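Ribosomal-protein-alanine acetyltransferase (Clostridium acetobutylicum, PDB 3DNS) probably transfers an acetyl group to the N-terminal alanine of a ribosomal protein, as a GNAT-family enzyme of the RimJ subfamily, this chain being its N-terminal domain. Local coordinates at residues I32-I37 with K52-G57; N44-F49 with I81-I86; F74-N79 with M126-Y131. All coordinates share one frame; numbering follows the deposited sequence.

Interaction 1: residues I32-I37 with K52-G57; sequences IGRIFI and KIYKQG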
loop_
_atom_site.group_PDB
_atom_site.type_symbol
_atom_site.label_atom_id
_atom_site.label_comp_id
_atom_site.label_asym_id
_atom_site.label_seq_id
_atom_site.Cartn_x
_atom_site.Cartn_y
_atom_site.Cartn_z
ATOM N N ILE A 32 2.883 -3.075 -2.991
ATOM C CA ILE A 32 3.005 -3.750 -1.695
ATOM C C ILE A 32 3.904 -2.905 -0.785
ATOM O O ILE A 32 3.594 -2.698 0.396
ATOM C CB ILE A 32 3.599 -5.145 -1.885
ATOM C CG1 ILE A 32 2.710 -5.981 -2.819
ATOM C CG2 ILE A 32 3.800 -5.833 -0.526
ATOM C CD1 ILE A 32 3.225 -7.306 -3.099
ATOM N N GLY A 33 5.019 -2.436 -1.335
ATOM C CA GLY A 33 6.016 -1.678 -0.606
ATOM C C GLY A 33 7.205 -1.292 -1.443
ATOM O O GLY A 33 7.167 -1.330 -2.712
ATOM N N ARG A 34 8.272 -0.912 -0.750
ATOM C CA ARG A 34 9.461 -0.435 -1.445
ATOM C C ARG A 34 10.718 -0.900 -0.743
ATOM O O ARG A 34 10.700 -1.183 0.431
ATOM C CB ARG A 34 9.469 1.088 -1.488
ATOM C CG ARG A 34 8.442 1.690 -2.352
ATOM C CD ARG A 34 8.418 3.188 -2.197
ATOM N NE ARG A 34 7.503 3.734 -3.200
ATOM C CZ ARG A 34 6.190 3.649 -3.084
ATOM N NH1 ARG A 34 5.403 4.148 -4.021
ATOM N NH2 ARG A 34 5.663 3.072 -2.003
ATOM N N ILE A 35 11.784 -1.046 -1.498
ATOM C CA ILE A 35 13.078 -1.408 -0.949
ATOM C C ILE A 35 13.958 -0.211 -1.178
ATOM O O ILE A 35 13.922 0.372 -2.265
ATOM C CB ILE A 35 13.640 -2.685 -1.631
ATOM C CG1 ILE A 35 12.978 -3.945 -1.038
ATOM C CG2 ILE A 35 15.161 -2.789 -1.475
ATOM C CD1 ILE A 35 13.128 -5.175 -1.947
ATOM N N PHE A 36 14.731 0.163 -0.143
ATOM C CA PHE A 36 15.669 1.258 -0.209
ATOM C C PHE A 36 17.019 0.746 0.163
ATOM O O PHE A 36 17.210 0.300 1.290
ATOM C CB PHE A 36 15.280 2.372 0.803
ATOM C CG PHE A 36 13.940 2.948 0.574
ATOM C CD1 PHE A 36 13.759 4.025 -0.272
ATOM C CD2 PHE A 36 12.834 2.382 1.149
ATOM C CE1 PHE A 36 12.480 4.563 -0.506
ATOM C CE2 PHE A 36 11.589 2.917 0.934
ATOM C CZ PHE A 36 11.410 4.004 0.105
ATOM N N ILE A 37 17.984 0.844 -0.741
ATOM C CA ILE A 37 19.363 0.427 -0.406
ATOM C C ILE A 37 20.009 1.520 0.468
ATOM O O ILE A 37 20.058 2.664 0.081
ATOM C CB ILE A 37 20.233 0.132 -1.649
ATOM C CG1 ILE A 37 19.539 -0.896 -2.588
ATOM C CG2 ILE A 37 21.645 -0.353 -1.234
ATOM C CD1 ILE A 37 19.348 -2.223 -1.972
ATOM N N LYS A 52 10.177 -1.299 3.292
ATOM C CA LYS A 52 8.943 -0.716 3.781
ATOM C C LYS A 52 7.831 -1.548 3.168
ATOM O O LYS A 52 7.883 -1.900 1.984
ATOM C CB LYS A 52 8.827 0.746 3.354
ATOM C CG LYS A 52 9.852 1.636 4.071
ATOM C CD LYS A 52 9.553 3.107 3.834
ATOM C CE LYS A 52 10.522 3.992 4.571
ATOM N NZ LYS A 52 10.484 3.590 6.020
ATOM N N ILE A 53 6.873 -1.928 3.995
ATOM C CA ILE A 53 5.699 -2.680 3.545
ATOM C C ILE A 53 4.523 -1.920 4.023
ATOM O O ILE A 53 4.499 -1.537 5.185
ATOM C CB ILE A 53 5.606 -4.122 4.128
ATOM C CG1 ILE A 53 6.833 -4.952 3.742
ATOM C CG2 ILE A 53 4.386 -4.794 3.602
ATOM C CD1 ILE A 53 6.939 -5.250 2.180
ATOM N N TYR A 54 3.568 -1.677 3.137
ATOM C CA TYR A 54 2.390 -0.905 3.498
ATOM C C TYR A 54 1.627 -1.694 4.566
ATOM O O TYR A 54 1.632 -2.942 4.590
ATOM C CB TYR A 54 1.494 -0.640 2.281
ATOM C CG TYR A 54 1.913 0.534 1.379
ATOM C CD1 TYR A 54 2.367 1.747 1.935
ATOM C CD2 TYR A 54 1.796 0.462 -0.017
ATOM C CE1 TYR A 54 2.693 2.813 1.154
ATOM C CE2 TYR A 54 2.181 1.551 -0.818
ATOM C CZ TYR A 54 2.621 2.708 -0.210
ATOM O OH TYR A 54 2.991 3.807 -0.916
ATOM N N LYS A 55 0.985 -0.980 5.457
ATOM C CA LYS A 55 0.223 -1.631 6.523
ATOM C C LYS A 55 -0.899 -2.452 5.899
ATOM O O LYS A 55 -1.723 -1.932 5.162
ATOM C CB LYS A 55 -0.298 -0.599 7.564
ATOM C CG LYS A 55 -0.883 -1.237 8.852
ATOM C CD LYS A 55 -1.200 -0.152 9.866
ATOM C CE LYS A 55 -1.501 -0.638 11.293
ATOM N NZ LYS A 55 -1.595 0.517 12.280
ATOM N N GLN A 56 -0.912 -3.750 6.180
ATOM C CA GLN A 56 -1.820 -4.666 5.517
ATOM C C GLN A 56 -3.044 -4.914 6.363
ATOM O O GLN A 56 -2.942 -5.012 7.583
ATOM C CB GLN A 56 -1.112 -5.984 5.212
ATOM C CG GLN A 56 0.052 -5.863 4.272
ATOM C CD GLN A 56 -0.301 -5.314 2.912
ATOM O OE1 GLN A 56 0.366 -4.436 2.410
ATOM N NE2 GLN A 56 -1.310 -5.867 2.286
ATOM N N GLY A 57 -4.196 -5.032 5.709
ATOM C CA GLY A 57 -5.428 -5.429 6.395
ATOM C C GLY A 57 -5.499 -6.933 6.655
ATOM O O GLY A 57 -6.170 -7.384 7.600
#
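Tyr54 OH lies at the edge of the Arg34 guanidinium, near its plane; the ring plane is turned 71° from it, and NH2 approaches the ring obliquely. Arg34 NH2 donates to Tyr54 OH over 3.0 Å, the oxygen sitting 24° out of the guanidinium plane. An arginine chain extended from CG to NE supplies the length. The Tyr54 ring itself stacks on Tyr54 of the second subunit, and its hydroxyl is also hydrogen-bonded to Lys55 O of that subunit. Further along this face, the Phe36 ring takes the aliphatic part of Lys52 obliquely, with CE2 3.5 Å from CD, while the ammonium leads away.

The backbones form an antiparallel hairpin ladder. Arg34 and Lys52 are its hydrogen-bonded pair, Arg34 N to Lys52 O and Lys52 N to Arg34 O both measuring 2.9 Å. Gly33 and Ile53 follow as a non-hydrogen-bonded pair, and Gly33 CA brings a C-H to Lys52 O at 3.2 Å. Tyr54 N then reaches Ile32 O in a nearly straight bond (2.9 Å, 173°). Ile53 CD1 lies 4.2 Å from Ile32 CG2, and both side chains also touch helix 61-78.

The open end of the hairpin thus turns isoleucines to the helix and meets the second subunit through ring stacking, apolar packing and hydrogen bonds; the arginine's positive charge would probably polarise the Tyr54 hydroxyl and strengthen its bond to the neighbouring carbonyl.

Interaction 2: residues N44-F49 with I81-I86; sequences NRFCMF and INKVNI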
loop_
_atom_site.group_PDB
_atom_site.type_symbol
_atom_site.label_atom_id
_atom_site.label_comp_id
_atom_site.label_asym_id
_atom_site.label_seq_id
_atom_site.Cartn_x
_atom_site.Cartn_y
_atom_site.Cartn_z
ATOM N N ASN A 44 33.432 -5.091 0.678
ATOM C CA ASN A 44 32.934 -5.931 1.772
ATOM C C ASN A 44 31.907 -6.952 1.337
ATOM O O ASN A 44 31.462 -7.790 2.136
ATOM C CB ASN A 44 32.392 -5.049 2.897
ATOM C CG ASN A 44 33.494 -4.238 3.580
ATOM O OD1 ASN A 44 33.285 -3.121 4.003
ATOM N ND2 ASN A 44 34.652 -4.813 3.688
ATOM N N ARG A 45 31.534 -6.886 0.074
ATOM C CA ARG A 45 30.479 -7.731 -0.503
ATOM C C ARG A 45 29.233 -7.657 0.392
ATOM O O ARG A 45 28.622 -8.675 0.723
ATOM C CB ARG A 45 30.982 -9.186 -0.730
ATOM C CG ARG A 45 32.236 -9.330 -1.639
ATOM C CD ARG A 45 32.837 -10.756 -1.623
ATOM N NE ARG A 45 31.858 -11.608 -2.260
ATOM C CZ ARG A 45 31.612 -12.889 -2.002
ATOM N NH1 ARG A 45 32.315 -13.587 -1.104
ATOM N NH2 ARG A 45 30.599 -13.467 -2.641
ATOM N N PHE A 46 28.907 -6.435 0.808
ATOM C CA PHE A 46 27.922 -6.187 1.884
ATOM C C PHE A 46 26.807 -5.320 1.310
ATOM O O PHE A 46 27.069 -4.352 0.602
ATOM C CB PHE A 46 28.612 -5.514 3.076
ATOM C CG PHE A 46 27.653 -5.037 4.179
ATOM C CD1 PHE A 46 27.003 -5.947 4.986
ATOM C CD2 PHE A 46 27.411 -3.705 4.367
ATOM C CE1 PHE A 46 26.115 -5.564 5.951
ATOM C CE2 PHE A 46 26.521 -3.285 5.348
ATOM C CZ PHE A 46 25.872 -4.226 6.151
ATOM N N CYS A 47 25.564 -5.702 1.563
ATOM C CA CYS A 47 24.416 -4.913 1.166
ATOM C C CYS A 47 23.447 -4.867 2.304
ATOM O O CYS A 47 23.042 -5.930 2.772
ATOM C CB CYS A 47 23.689 -5.524 -0.046
ATOM S SG CYS A 47 22.279 -4.518 -0.575
HETATM N N MSE A 48 23.053 -3.647 2.723
HETATM C CA MSE A 48 22.061 -3.419 3.794
HETATM C C MSE A 48 20.972 -2.569 3.195
HETATM O O MSE A 48 21.282 -1.558 2.586
HETATM C CB MSE A 48 22.638 -2.688 5.023
HETATM C CG MSE A 48 21.603 -2.321 6.051
HETATM SE SE MSE A 48 22.391 -2.105 7.858
HETATM C CE MSE A 48 23.501 -0.572 7.385
ATOM N N PHE A 49 19.724 -3.012 3.333
ATOM C CA PHE A 49 18.572 -2.229 2.862
ATOM C C PHE A 49 17.430 -2.157 3.846
ATOM O O PHE A 49 17.311 -2.986 4.770
ATOM C CB PHE A 49 18.051 -2.719 1.534
ATOM C CG PHE A 49 17.565 -4.137 1.517
ATOM C CD1 PHE A 49 16.250 -4.424 1.711
ATOM C CD2 PHE A 49 18.425 -5.178 1.211
ATOM C CE1 PHE A 49 15.787 -5.733 1.617
ATOM C CE2 PHE A 49 17.960 -6.481 1.122
ATOM C CZ PHE A 49 16.625 -6.739 1.342
ATOM N N ILE A 81 27.128 -10.754 -3.524
ATOM C CA ILE A 81 26.981 -10.319 -2.139
ATOM C C ILE A 81 27.296 -11.476 -1.219
ATOM O O ILE A 81 26.956 -12.600 -1.508
ATOM C CB ILE A 81 25.536 -9.724 -1.917
ATOM C CG1 ILE A 81 25.355 -8.512 -2.858
ATOM C CG2 ILE A 81 25.270 -9.320 -0.464
ATOM C CD1 ILE A 81 26.352 -7.342 -2.655
ATOM N N ASN A 82 27.989 -11.204 -0.132
ATOM C CA ASN A 82 28.224 -12.228 0.881
ATOM C C ASN A 82 27.298 -12.121 2.094
ATOM O O ASN A 82 26.891 -13.123 2.709
ATOM C CB ASN A 82 29.694 -12.182 1.337
ATOM C CG ASN A 82 30.006 -13.250 2.359
ATOM O OD1 ASN A 82 29.961 -14.438 2.056
ATOM N ND2 ASN A 82 30.244 -12.843 3.576
ATOM N N LYS A 83 27.004 -10.893 2.472
ATOM C CA LYS A 83 26.215 -10.608 3.634
ATOM C C LYS A 83 25.173 -9.568 3.285
ATOM O O LYS A 83 25.481 -8.517 2.694
ATOM C CB LYS A 83 27.116 -10.082 4.754
ATOM C CG LYS A 83 26.418 -9.760 6.074
ATOM C CD LYS A 83 25.814 -10.959 6.758
ATOM C CE LYS A 83 24.661 -10.520 7.743
ATOM N NZ LYS A 83 25.188 -9.727 8.865
ATOM N N VAL A 84 23.928 -9.905 3.604
ATOM C CA VAL A 84 22.813 -9.045 3.444
ATOM C C VAL A 84 22.174 -8.735 4.831
ATOM O O VAL A 84 21.897 -9.635 5.639
ATOM C CB VAL A 84 21.775 -9.688 2.493
ATOM C CG1 VAL A 84 20.494 -8.874 2.450
ATOM C CG2 VAL A 84 22.378 -9.880 1.041
ATOM N N ASN A 85 21.952 -7.458 5.089
ATOM C CA ASN A 85 21.118 -7.002 6.212
ATOM C C ASN A 85 19.858 -6.251 5.764
ATOM O O ASN A 85 19.867 -5.535 4.802
ATOM C CB ASN A 85 21.893 -6.096 7.162
ATOM C CG ASN A 85 22.770 -6.870 8.066
ATOM O OD1 ASN A 85 23.803 -7.389 7.628
ATOM N ND2 ASN A 85 22.339 -7.030 9.322
ATOM N N ILE A 86 18.789 -6.455 6.516
ATOM C CA ILE A 86 17.444 -5.918 6.232
ATOM C C ILE A 86 16.934 -5.205 7.506
ATOM O O ILE A 86 16.950 -5.750 8.608
ATOM C CB ILE A 86 16.454 -6.968 5.835
ATOM C CG1 ILE A 86 17.078 -7.894 4.758
ATOM C CG2 ILE A 86 15.166 -6.240 5.345
ATOM C CD1 ILE A 86 16.130 -9.035 4.076
HETATM O O HOH W 1 30.563 -15.666 -0.121
#
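Arg45 O is gripped by two consecutive amides, Asn82 N at 2.7 Å and Lys83 N at a longer 3.3 Å, where the two parallel strands begin. From there the ladder alternates: Cys47 N binds Lys83 O, Asn85 N binds Cys47 O at 3.0 Å, and Phe49 N binds Asn85 O. The strands flank the crossover of a beta-alpha-beta unit, consistent with a GNAT core.

On the face of Cys47 and Phe49, the Phe49 ring lies alongside Ile86, CZ to CD1 3.6 Å, and its CE2 meets Val84 CG1 at 3.7 Å. A chi1 of 61°, which sets CG between the backbone N and carbonyl carbon, swings the ring onto both. Phe71 of helix 61-78 meets it edge-to-face.

On the other face, Asn85 OD1 sits at the edge of the Phe46 ring, 3.4 Å from CE1. Lys83 NZ holds this oxygen at 3.0 Å, and Glu105 binds both Lys83 NZ and Asn85 ND2. Outermost, Asn82 CB lies over one face of the Arg45 guanidinium, which a water links to Asn82 OD1 and Asp80 pairs in a salt bridge.

Opposite the apolar, helix-covered face, the Glu105 carboxylate thus probably balances the Lys83 ammonium beside Phe46 and Met48, and together they fix the rotation of the Asn85 amide.

Interaction 3: residues F74-N79 with M126-Y131; sequences FLFKSN and MDYKNY
Asp127, whose carbonyl carbon lies against CE1 of Phe76, caps the short helix that follows it: its OD1 accepts from Asn130 N at 2.9 Å, the donor lying nearly along the C-O axis. The backbone of this N-cap residue works as well, Asp127 O accepting from Tyr131 N. Together these bonds fix the first turn and so the direction in which Tyr128 and Tyr131 leave it.

Phe76 is the centre of the packing. Its ring and that of Tyr131 form an offset stack, with centroids 4.9 Å apart and planes inclined by 27°. The overlap is partial: Phe76 CD2 lies over one face of the tyrosine ring, 3.5 Å from Tyr131 CG. In return Tyr131 CB makes a CH-pi contact over a face of Phe76. A chi1 of -175°, placing Tyr131 CG opposite its own backbone N, carries the ring across toward helix 61-78, where its hydroxyl is hydrogen-bonded to Glu73.

At the edge of the Phe76 ring, in its plane, stands Met126 O, 3.4 Å from CZ. The selenomethionine side chain of Met126 crosses Phe76 at about a right angle, its SE approaching obliquely in a Met-aromatic contact. Tyr128 turns its own edge to the helix backbone, with CE1 3.4 Å from Phe76 O, and its OH receives a weak 3.3 Å hydrogen bond from Lys77 NZ.

The C-terminal part of helix 61-78 is thereby packed against the junction where strand 117-127 passes directly into helix 128-132, with Val84 of the adjoining strand 83-89 also touching Phe76.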
loop_
_atom_site.group_PDB
_atom_site.type_symbol
_atom_site.label_atom_id
_atom_site.label_comp_id
_atom_site.label_asym_id
_atom_site.label_seq_id
_atom_site.Cartn_x
_atom_site.Cartn_y
_atom_site.Cartn_z
ATOM N N PHE A 74 18.648 -12.804 -6.127
ATOM C CA PHE A 74 19.271 -11.695 -6.873
ATOM C C PHE A 74 20.592 -11.183 -6.277
ATOM O O PHE A 74 21.571 -11.029 -6.978
ATOM C CB PHE A 74 18.297 -10.512 -6.939
ATOM C CG PHE A 74 18.838 -9.277 -7.704
ATOM C CD1 PHE A 74 19.171 -9.353 -9.049
ATOM C CD2 PHE A 74 19.001 -8.058 -7.055
ATOM C CE1 PHE A 74 19.645 -8.232 -9.711
ATOM C CE2 PHE A 74 19.485 -6.956 -7.689
ATOM C CZ PHE A 74 19.808 -7.029 -9.007
ATOM N N LEU A 75 20.577 -10.854 -4.996
ATOM C CA LEU A 75 21.771 -10.328 -4.310
ATOM C C LEU A 75 22.908 -11.335 -4.173
ATOM O O LEU A 75 24.090 -11.019 -4.498
ATOM C CB LEU A 75 21.366 -9.767 -2.923
ATOM C CG LEU A 75 20.482 -8.468 -2.877
ATOM C CD1 LEU A 75 20.214 -8.031 -1.453
ATOM C CD2 LEU A 75 21.062 -7.297 -3.606
ATOM N N PHE A 76 22.570 -12.531 -3.690
ATOM C CA PHE A 76 23.545 -13.607 -3.489
ATOM C C PHE A 76 24.052 -14.264 -4.763
ATOM O O PHE A 76 25.224 -14.577 -4.827
ATOM C CB PHE A 76 23.009 -14.710 -2.563
ATOM C CG PHE A 76 22.778 -14.250 -1.171
ATOM C CD1 PHE A 76 23.827 -13.725 -0.414
ATOM C CD2 PHE A 76 21.508 -14.312 -0.598
ATOM C CE1 PHE A 76 23.626 -13.303 0.883
ATOM C CE2 PHE A 76 21.305 -13.890 0.737
ATOM C CZ PHE A 76 22.340 -13.374 1.461
ATOM N N LYS A 77 23.196 -14.492 -5.744
ATOM C CA LYS A 77 23.567 -15.330 -6.862
ATOM C C LYS A 77 23.791 -14.599 -8.149
ATOM O O LYS A 77 24.463 -15.118 -9.011
ATOM C CB LYS A 77 22.515 -16.412 -7.101
ATOM C CG LYS A 77 22.078 -17.070 -5.813
ATOM C CD LYS A 77 23.105 -18.075 -5.379
ATOM C CE LYS A 77 22.884 -19.393 -6.019
ATOM N NZ LYS A 77 23.735 -20.346 -5.263
ATOM N N SER A 78 23.218 -13.394 -8.279
ATOM C CA SER A 78 23.423 -12.538 -9.464
ATOM C C SER A 78 24.208 -11.272 -9.164
ATOM O O SER A 78 24.485 -10.533 -10.087
ATOM C CB SER A 78 22.081 -12.150 -10.057
ATOM O OG SER A 78 21.407 -13.309 -10.457
ATOM N N ASN A 79 24.588 -11.031 -7.899
ATOM C CA ASN A 79 25.396 -9.863 -7.537
ATOM C C ASN A 79 26.629 -10.055 -6.632
ATOM O O ASN A 79 27.230 -9.080 -6.229
ATOM C CB ASN A 79 24.527 -8.756 -6.943
ATOM C CG ASN A 79 23.599 -8.122 -7.960
ATOM O OD1 ASN A 79 22.504 -8.618 -8.199
ATOM N ND2 ASN A 79 24.017 -6.981 -8.529
HETATM N N MSE A 126 21.538 -12.211 6.883
HETATM C CA MSE A 126 21.769 -13.507 6.266
HETATM C C MSE A 126 23.027 -13.438 5.426
HETATM O O MSE A 126 23.228 -12.503 4.669
HETATM C CB MSE A 126 20.573 -13.916 5.385
HETATM C CG MSE A 126 20.796 -15.174 4.609
HETATM SE SE MSE A 126 19.209 -15.820 3.654
HETATM C CE MSE A 126 18.041 -16.272 5.153
ATOM N N ASP A 127 23.866 -14.440 5.561
ATOM C CA ASP A 127 25.036 -14.571 4.678
ATOM C C ASP A 127 24.860 -15.656 3.604
ATOM O O ASP A 127 23.901 -16.447 3.664
ATOM C CB ASP A 127 26.348 -14.664 5.470
ATOM C CG ASP A 127 26.500 -15.920 6.220
ATOM O OD1 ASP A 127 25.802 -16.921 5.966
ATOM O OD2 ASP A 127 27.353 -15.910 7.109
ATOM N N TYR A 128 25.752 -15.652 2.604
ATOM C CA TYR A 128 25.691 -16.613 1.492
ATOM C C TYR A 128 25.703 -18.064 2.003
ATOM O O TYR A 128 24.896 -18.894 1.565
ATOM C CB TYR A 128 26.857 -16.379 0.504
ATOM C CG TYR A 128 26.810 -17.165 -0.787
ATOM C CD1 TYR A 128 26.327 -16.584 -1.963
ATOM C CD2 TYR A 128 27.284 -18.481 -0.843
ATOM C CE1 TYR A 128 26.293 -17.280 -3.147
ATOM C CE2 TYR A 128 27.265 -19.218 -2.038
ATOM C CZ TYR A 128 26.766 -18.612 -3.194
ATOM O OH TYR A 128 26.735 -19.325 -4.379
ATOM N N LYS A 129 26.613 -18.372 2.913
ATOM C CA LYS A 129 26.687 -19.714 3.493
ATOM C C LYS A 129 25.305 -20.162 3.981
ATOM O O LYS A 129 24.847 -21.280 3.697
ATOM C CB LYS A 129 27.593 -19.677 4.689
ATOM C CG LYS A 129 29.042 -19.619 4.360
ATOM C CD LYS A 129 29.911 -20.104 5.534
ATOM C CE LYS A 129 30.434 -18.962 6.423
ATOM N NZ LYS A 129 31.753 -19.351 7.050
ATOM N N ASN A 130 24.681 -19.280 4.764
ATOM C CA ASN A 130 23.309 -19.469 5.289
ATOM C C ASN A 130 22.309 -19.703 4.142
ATOM O O ASN A 130 21.643 -20.735 4.093
ATOM C CB ASN A 130 22.891 -18.240 6.136
ATOM C CG ASN A 130 21.533 -18.401 6.814
ATOM O OD1 ASN A 130 20.657 -19.172 6.355
ATOM N ND2 ASN A 130 21.329 -17.638 7.893
ATOM N N TYR A 131 22.270 -18.764 3.209
ATOM C CA TYR A 131 21.408 -18.848 2.050
ATOM C C TYR A 131 21.567 -20.123 1.236
ATOM O O TYR A 131 20.574 -20.721 0.840
ATOM C CB TYR A 131 21.646 -17.660 1.124
ATOM C CG TYR A 131 20.704 -17.635 -0.042
ATOM C CD1 TYR A 131 21.145 -17.911 -1.328
ATOM C CD2 TYR A 131 19.344 -17.320 0.133
ATOM C CE1 TYR A 131 20.239 -17.879 -2.421
ATOM C CE2 TYR A 131 18.454 -17.275 -0.940
ATOM C CZ TYR A 131 18.891 -17.563 -2.218
ATOM O OH TYR A 131 17.992 -17.568 -3.290
#

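How the interactions relate
The three contacts follow one mixed sheet and the helix packed on it. Interactions 1 and 2 share strand 46-53, paired antiparallel with 31-41 in the first and parallel with 83-89 in the second; their centres are 19 Å apart, and Phe49 packs on Ile35 where they touch. Centre to centre, interaction 3 lies about 9 Å from interaction 2, joined to it by probable backbone hydrogen bonds between segments 81-86 and 126-131, and about 22 Å from interaction 1. Along the chain, interaction 1 closes before interaction 3 opens, while interaction 2 interleaves with both. Interactions 2 and 3 share one side of the chain's centre; interaction 1 lies opposite and meets the second subunit.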